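Local coordinates for coat protein (Pseudomonas phage PP7, PDB 2QUD), which self-assembles as dimers into a T=3 icosahedral capsid, packages the viral RNA genome and represses translation of the viral replicase, at residues A15-Q23 and F31-L42. Residues are numbered along the deposited sequence; the frame is centred on the assembly and turned at random.
Sequences ATRTLTEIQ and FEEKVGPLVGRL
Arg17 meets Glu33 in a side-on salt bridge, with one nitrogen for each carboxylate oxygen: NE lies 2.8 Å from OE2 of Glu33, and NH2 holds its OE1 along a nearly straight path (167°). Both oxygens are met on their syn sides, though out of the carboxylate plane. Two bends, at chi2 and chi3, curl the arginine back so that the guanidinium edge faces the acid, whose plane is turned 27° from its own; Leu103 of the second subunit packs on Arg17. One water links Glu33 OE2 to Thr18 N.

Two bridges pair the backbones. Thr20 N donates to Glu32 O at 2.8 Å, and Glu32 N returns a bond to Thr20 O, a hydrogen-bonded pair of the antiparallel hairpin formed by strands 15-24 and 29-32; Glu21 and Phe31 form the neighbouring non-hydrogen-bonded pair. Toward the hairpin turn, Ile22 and Gln23 both face Ile30 in a classic beta bulge. Glu32 forms salt bridges with Arg41 through OE1 and, through OE2, with Arg43, an RNA-binding residue.

On the face carrying Glu21 and Phe31, Glu21 CB makes a CH-pi contact, 4.2 Å from the Phe31 ring centroid, while Leu19 CB touches Phe31 CB. Beside Thr20, the extended Lys34 chain brings CE within 3.6 Å of Ile22 CG2.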
ATOM      1  N   ALA A  15       8.154   6.391 -18.411  1.00 33.35           N
ATOM      2  CA  ALA A  15       7.763   4.983 -18.630  1.00 30.34           C
ATOM      3  C   ALA A  15       6.381   4.667 -18.046  1.00 29.48           C
ATOM      4  O   ALA A  15       6.000   5.263 -17.063  1.00 24.81           O
ATOM      5  CB  ALA A  15       8.776   4.035 -18.030  1.00 25.40           C
ATOM      6  N   THR A  16       5.649   3.759 -18.689  1.00 25.37           N
ATOM      7  CA  THR A  16       4.311   3.380 -18.232  1.00 22.76           C
ATOM      8  C   THR A  16       4.186   1.872 -18.266  1.00 23.72           C
ATOM      9  O   THR A  16       4.818   1.199 -19.093  1.00 24.96           O
ATOM     10  CB  THR A  16       3.174   4.043 -19.041  1.00 30.00           C
ATOM     11  OG1 THR A  16       3.297   3.655 -20.410  1.00 27.51           O
ATOM     12  CG2 THR A  16       3.206   5.610 -18.898  1.00 30.06           C
ATOM     13  N   ARG A  17       3.402   1.354 -17.308  1.00 17.67           N
ATOM     14  CA  ARG A  17       3.079  -0.068 -17.152  1.00 17.51           C
ATOM     15  C   ARG A  17       1.565  -0.121 -17.108  1.00 17.99           C
ATOM     16  O   ARG A  17       0.943   0.496 -16.239  1.00 18.93           O
ATOM     17  CB  ARG A  17       3.663  -0.601 -15.825  1.00 20.11           C
ATOM     18  CG  ARG A  17       5.186  -0.424 -15.658  1.00 24.88           C
ATOM     19  CD  ARG A  17       5.957  -1.335 -16.543  1.00 24.73           C
ATOM     20  NE  ARG A  17       5.824  -2.736 -16.137  1.00 22.92           N
ATOM     21  CZ  ARG A  17       6.513  -3.333 -15.162  1.00 25.21           C
ATOM     22  NH1 ARG A  17       7.413  -2.692 -14.452  1.00 25.81           N
ATOM     23  NH2 ARG A  17       6.278  -4.608 -14.894  1.00 26.92           N
ATOM     24  N   THR A  18       0.955  -0.843 -18.058  1.00 16.77           N
ATOM     25  CA  THR A  18      -0.504  -0.893 -18.157  1.00 14.46           C
ATOM     26  C   THR A  18      -0.984  -2.241 -17.637  1.00 15.97           C
ATOM     27  O   THR A  18      -0.544  -3.257 -18.127  1.00 16.65           O
ATOM     28  CB  THR A  18      -0.969  -0.698 -19.611  1.00 17.97           C
ATOM     29  OG1 THR A  18      -0.502   0.571 -20.080  1.00 18.83           O
ATOM     30  CG2 THR A  18      -2.496  -0.815 -19.735  1.00 21.15           C
ATOM     31  N   LEU A  19      -1.912  -2.212 -16.686  0.50 15.51           N
ATOM     32  CA  LEU A  19      -2.529  -3.416 -16.153  0.50 19.28           C
ATOM     33  C   LEU A  19      -3.975  -3.466 -16.596  0.50 14.59           C
ATOM     34  O   LEU A  19      -4.747  -2.543 -16.337  0.50 14.56           O
ATOM     35  CB  LEU A  19      -2.447  -3.460 -14.640  0.50 20.72           C
ATOM     36  CG  LEU A  19      -1.047  -3.749 -14.097  0.50 16.62           C
ATOM     37  CD1 LEU A  19      -0.369  -2.455 -13.669  0.50 27.28           C
ATOM     38  CD2 LEU A  19      -1.180  -4.722 -12.960  0.50 17.94           C
ATOM     39  N   THR A  20      -4.333  -4.580 -17.225  1.00 16.06           N
ATOM     40  CA  THR A  20      -5.639  -4.794 -17.865  1.00 12.66           C
ATOM     41  C   THR A  20      -6.497  -5.732 -17.062  1.00 17.23           C
ATOM     42  O   THR A  20      -6.020  -6.771 -16.612  1.00 16.48           O
ATOM     43  CB  THR A  20      -5.430  -5.389 -19.287  1.00 15.32           C
ATOM     44  OG1 THR A  20      -4.608  -4.480 -20.044  1.00 17.15           O
ATOM     45  CG2 THR A  20      -6.717  -5.579 -19.984  1.00 18.20           C
ATOM     46  N   GLU A  21      -7.748  -5.348 -16.909  1.00 15.15           N
ATOM     47  CA  GLU A  21      -8.695  -6.182 -16.160  1.00 13.70           C
ATOM     48  C   GLU A  21      -8.917  -7.505 -16.900  1.00 18.34           C
ATOM     49  O   GLU A  21      -9.248  -7.511 -18.099  1.00 20.27           O
ATOM     50  CB  GLU A  21     -10.016  -5.473 -15.954  1.00 16.87           C
ATOM     51  CG  GLU A  21     -10.895  -6.060 -14.852  1.00 17.99           C
ATOM     52  CD  GLU A  21     -12.206  -5.313 -14.720  1.00 22.16           C
ATOM     53  OE1 GLU A  21     -12.515  -4.778 -13.617  1.00 22.40           O
ATOM     54  OE2 GLU A  21     -12.961  -5.315 -15.708  1.00 23.63           O
ATOM     55  N   ILE A  22      -8.692  -8.612 -16.182  1.00 15.08           N
ATOM     56  CA  ILE A  22      -8.942  -9.957 -16.695  1.00 16.87           C
ATOM     57  C   ILE A  22     -10.080 -10.716 -15.977  1.00 16.79           C
ATOM     58  O   ILE A  22     -10.554 -11.748 -16.479  1.00 20.70           O
ATOM     59  CB  ILE A  22      -7.634 -10.798 -16.723  1.00 15.66           C
ATOM     60  CG1 ILE A  22      -7.039 -11.004 -15.348  1.00 19.49           C
ATOM     61  CG2 ILE A  22      -6.579 -10.062 -17.609  1.00 17.82           C
ATOM     62  CD1 ILE A  22      -6.026 -12.133 -15.291  1.00 23.26           C
ATOM     63  N   GLN A  23     -10.501 -10.226 -14.815  1.00 18.21           N
ATOM     64  CA  GLN A  23     -11.601 -10.795 -14.024  1.00 21.91           C
ATOM     65  C   GLN A  23     -12.287  -9.673 -13.238  1.00 23.15           C
ATOM     66  O   GLN A  23     -11.603  -8.778 -12.725  1.00 17.71           O
ATOM     67  CB  GLN A  23     -11.072 -11.843 -13.045  1.00 24.61           C
ATOM     68  CG  GLN A  23     -12.169 -12.627 -12.363  1.00 27.88           C
ATOM     69  CD  GLN A  23     -11.633 -13.625 -11.395  1.00 37.02           C
ATOM     70  OE1 GLN A  23     -11.728 -13.445 -10.175  1.00 52.16           O
ATOM     71  NE2 GLN A  23     -11.059 -14.682 -11.918  1.00 35.73           N
ATOM     72  N   PHE A  31      -6.314  -7.607 -12.325  1.00 16.24           N
ATOM     73  CA  PHE A  31      -5.706  -6.893 -13.434  1.00 14.86           C
ATOM     74  C   PHE A  31      -4.351  -7.559 -13.697  1.00 16.30           C
ATOM     75  O   PHE A  31      -3.659  -7.964 -12.738  1.00 17.71           O
ATOM     76  CB  PHE A  31      -5.444  -5.408 -13.144  1.00 17.03           C
ATOM     77  CG  PHE A  31      -6.701  -4.560 -12.947  1.00 13.03           C
ATOM     78  CD1 PHE A  31      -7.438  -4.684 -11.748  1.00 16.68           C
ATOM     79  CD2 PHE A  31      -7.145  -3.678 -13.919  1.00 15.14           C
ATOM     80  CE1 PHE A  31      -8.583  -3.922 -11.564  1.00 16.95           C
ATOM     81  CE2 PHE A  31      -8.285  -2.932 -13.733  1.00 17.65           C
ATOM     82  CZ  PHE A  31      -8.978  -3.027 -12.564  1.00 16.32           C
ATOM     83  N   GLU A  32      -3.950  -7.677 -14.962  1.00 15.67           N
ATOM     84  CA  GLU A  32      -2.657  -8.244 -15.288  1.00 16.63           C
ATOM     85  C   GLU A  32      -1.960  -7.389 -16.344  1.00 14.61           C
ATOM     86  O   GLU A  32      -2.632  -6.840 -17.221  1.00 15.41           O
ATOM     87  CB  GLU A  32      -2.871  -9.678 -15.784  1.00 25.16           C
ATOM     88  CG  GLU A  32      -1.814 -10.279 -16.607  1.00 31.52           C
ATOM     89  CD  GLU A  32      -2.230 -11.639 -17.078  1.00 33.42           C
ATOM     90  OE1 GLU A  32      -2.588 -11.786 -18.288  1.00 26.12           O
ATOM     91  OE2 GLU A  32      -2.195 -12.521 -16.205  1.00 24.14           O
ATOM     92  N   GLU A  33      -0.629  -7.302 -16.242  1.00 14.76           N
ATOM     93  CA  GLU A  33       0.133  -6.653 -17.263  1.00 16.28           C
ATOM     94  C   GLU A  33       0.315  -7.619 -18.444  1.00 17.49           C
ATOM     95  O   GLU A  33       1.043  -8.593 -18.333  1.00 17.27           O
ATOM     96  CB  GLU A  33       1.489  -6.189 -16.765  1.00 19.61           C
ATOM     97  CG  GLU A  33       2.204  -5.387 -17.804  1.00 18.98           C
ATOM     98  CD  GLU A  33       3.588  -4.998 -17.425  1.00 23.30           C
ATOM     99  OE1 GLU A  33       4.217  -5.700 -16.605  1.00 23.08           O
ATOM    100  OE2 GLU A  33       4.063  -3.995 -17.979  1.00 22.10           O
ATOM    101  N   LYS A  34      -0.361  -7.339 -19.551  1.00 16.42           N
ATOM    102  CA  LYS A  34      -0.371  -8.246 -20.709  1.00 16.48           C
ATOM    103  C   LYS A  34       0.834  -8.040 -21.599  1.00 18.55           C
ATOM    104  O   LYS A  34       0.713  -7.572 -22.738  1.00 21.14           O
ATOM    105  CB  LYS A  34      -1.674  -8.118 -21.485  1.00 18.22           C
ATOM    106  CG  LYS A  34      -2.852  -8.539 -20.677  1.00 17.64           C
ATOM    107  CD  LYS A  34      -4.085  -8.556 -21.575  1.00 22.51           C
ATOM    108  CE  LYS A  34      -5.284  -9.152 -20.892  1.00 27.16           C
ATOM    109  NZ  LYS A  34      -6.368  -9.293 -21.930  1.00 33.36           N
ATOM    110  N   VAL A  35       1.998  -8.393 -21.050  1.00 16.27           N
ATOM    111  CA  VAL A  35       3.296  -8.292 -21.718  0.50 18.81           C
ATOM    112  C   VAL A  35       4.038  -9.596 -21.383  1.00 20.99           C
ATOM    113  O   VAL A  35       3.933 -10.092 -20.250  1.00 20.27           O
ATOM    114  CB  VAL A  35       4.094  -7.068 -21.179  0.50 19.22           C
ATOM    115  CG1 VAL A  35       5.476  -6.951 -21.839  0.50 18.04           C
ATOM    116  CG2 VAL A  35       3.285  -5.785 -21.375  0.50 24.71           C
ATOM    117  N   GLY A  36       4.794 -10.135 -22.328  1.00 17.76           N
ATOM    118  CA  GLY A  36       5.576 -11.333 -22.074  1.00 17.93           C
ATOM    119  C   GLY A  36       4.760 -12.614 -21.914  1.00 19.09           C
ATOM    120  O   GLY A  36       3.571 -12.608 -22.129  1.00 20.75           O
ATOM    121  N   PRO A  37       5.395 -13.718 -21.501  1.00 19.01           N
ATOM    122  CA  PRO A  37       4.635 -14.960 -21.351  1.00 21.63           C
ATOM    123  C   PRO A  37       3.637 -14.830 -20.229  1.00 20.88           C
ATOM    124  O   PRO A  37       3.804 -13.975 -19.371  1.00 22.43           O
ATOM    125  CB  PRO A  37       5.690 -16.006 -20.993  1.00 22.15           C
ATOM    126  CG  PRO A  37       6.883 -15.243 -20.569  1.00 32.49           C
ATOM    127  CD  PRO A  37       6.818 -13.875 -21.150  1.00 23.14           C
ATOM    128  N   LEU A  38       2.608 -15.673 -20.224  1.00 21.98           N
ATOM    129  CA  LEU A  38       1.575 -15.540 -19.179  1.00 22.97           C
ATOM    130  C   LEU A  38       2.092 -15.767 -17.770  1.00 23.78           C
ATOM    131  O   LEU A  38       1.731 -15.054 -16.838  1.00 22.39           O
ATOM    132  CB  LEU A  38       0.366 -16.448 -19.438  1.00 33.81           C
ATOM    133  CG  LEU A  38      -0.788 -15.702 -20.111  1.00 42.70           C
ATOM    134  CD1 LEU A  38      -0.471 -15.496 -21.585  1.00 24.50           C
ATOM    135  CD2 LEU A  38      -2.082 -16.451 -19.902  1.00 47.70           C
ATOM    136  N   VAL A  39       2.955 -16.756 -17.620  1.00 23.38           N
ATOM    137  CA  VAL A  39       3.540 -17.066 -16.335  1.00 27.78           C
ATOM    138  C   VAL A  39       4.439 -15.895 -15.955  1.00 30.42           C
ATOM    139  O   VAL A  39       5.335 -15.503 -16.710  1.00 34.92           O
ATOM    140  CB  VAL A  39       4.360 -18.382 -16.362  1.00 30.64           C
ATOM    141  CG1 VAL A  39       5.214 -18.528 -15.128  1.00 32.14           C
ATOM    142  CG2 VAL A  39       3.424 -19.580 -16.519  1.00 33.57           C
ATOM    143  N   GLY A  40       4.176 -15.364 -14.774  1.00 28.33           N
ATOM    144  CA  GLY A  40       4.986 -14.317 -14.203  1.00 33.79           C
ATOM    145  C   GLY A  40       4.526 -12.903 -14.481  1.00 27.93           C
ATOM    146  O   GLY A  40       5.205 -11.969 -14.070  1.00 25.99           O
ATOM    147  N   ARG A  41       3.401 -12.732 -15.183  1.00 23.84           N
ATOM    148  CA  ARG A  41       2.878 -11.384 -15.438  1.00 17.97           C
ATOM    149  C   ARG A  41       2.515 -10.735 -14.103  1.00 17.16           C
ATOM    150  O   ARG A  41       1.923 -11.377 -13.224  1.00 19.38           O
ATOM    151  CB  ARG A  41       1.657 -11.344 -16.351  1.00 18.77           C
ATOM    152  CG  ARG A  41       1.983 -11.698 -17.780  1.00 17.84           C
ATOM    153  CD  ARG A  41       0.772 -11.793 -18.650  1.00 17.99           C
ATOM    154  NE  ARG A  41       1.157 -11.886 -20.054  1.00 16.60           N
ATOM    155  CZ  ARG A  41       0.328 -11.840 -21.091  1.00 18.35           C
ATOM    156  NH1 ARG A  41      -0.974 -11.722 -20.914  1.00 19.32           N
ATOM    157  NH2 ARG A  41       0.815 -11.867 -22.334  1.00 18.09           N
ATOM    158  N   LEU A  42       2.858  -9.456 -14.022  1.00 18.24           N
ATOM    159  CA  LEU A  42       2.466  -8.592 -12.888  1.00 17.50           C
ATOM    160  C   LEU A  42       0.959  -8.626 -12.752  1.00 16.25           C
ATOM    161  O   LEU A  42       0.252  -8.503 -13.752  1.00 17.23           O
ATOM    162  CB  LEU A  42       2.922  -7.169 -13.141  1.00 20.19           C
ATOM    163  CG  LEU A  42       2.679  -6.151 -12.022  1.00 19.91           C
ATOM    164  CD1 LEU A  42       3.505  -6.520 -10.760  1.00 21.20           C
ATOM    165  CD2 LEU A  42       3.046  -4.774 -12.545  1.00 20.33           C
TER
HETATM  166  O   HOH W   1      -1.826  -4.853 -19.983  1.00 17.30           O
HETATM  167  O   HOH W   2       2.793  -2.320 -19.773  1.00 19.36           O
HETATM  168  O   HOH W   3      -8.898  -8.988 -20.476  1.00 28.10           O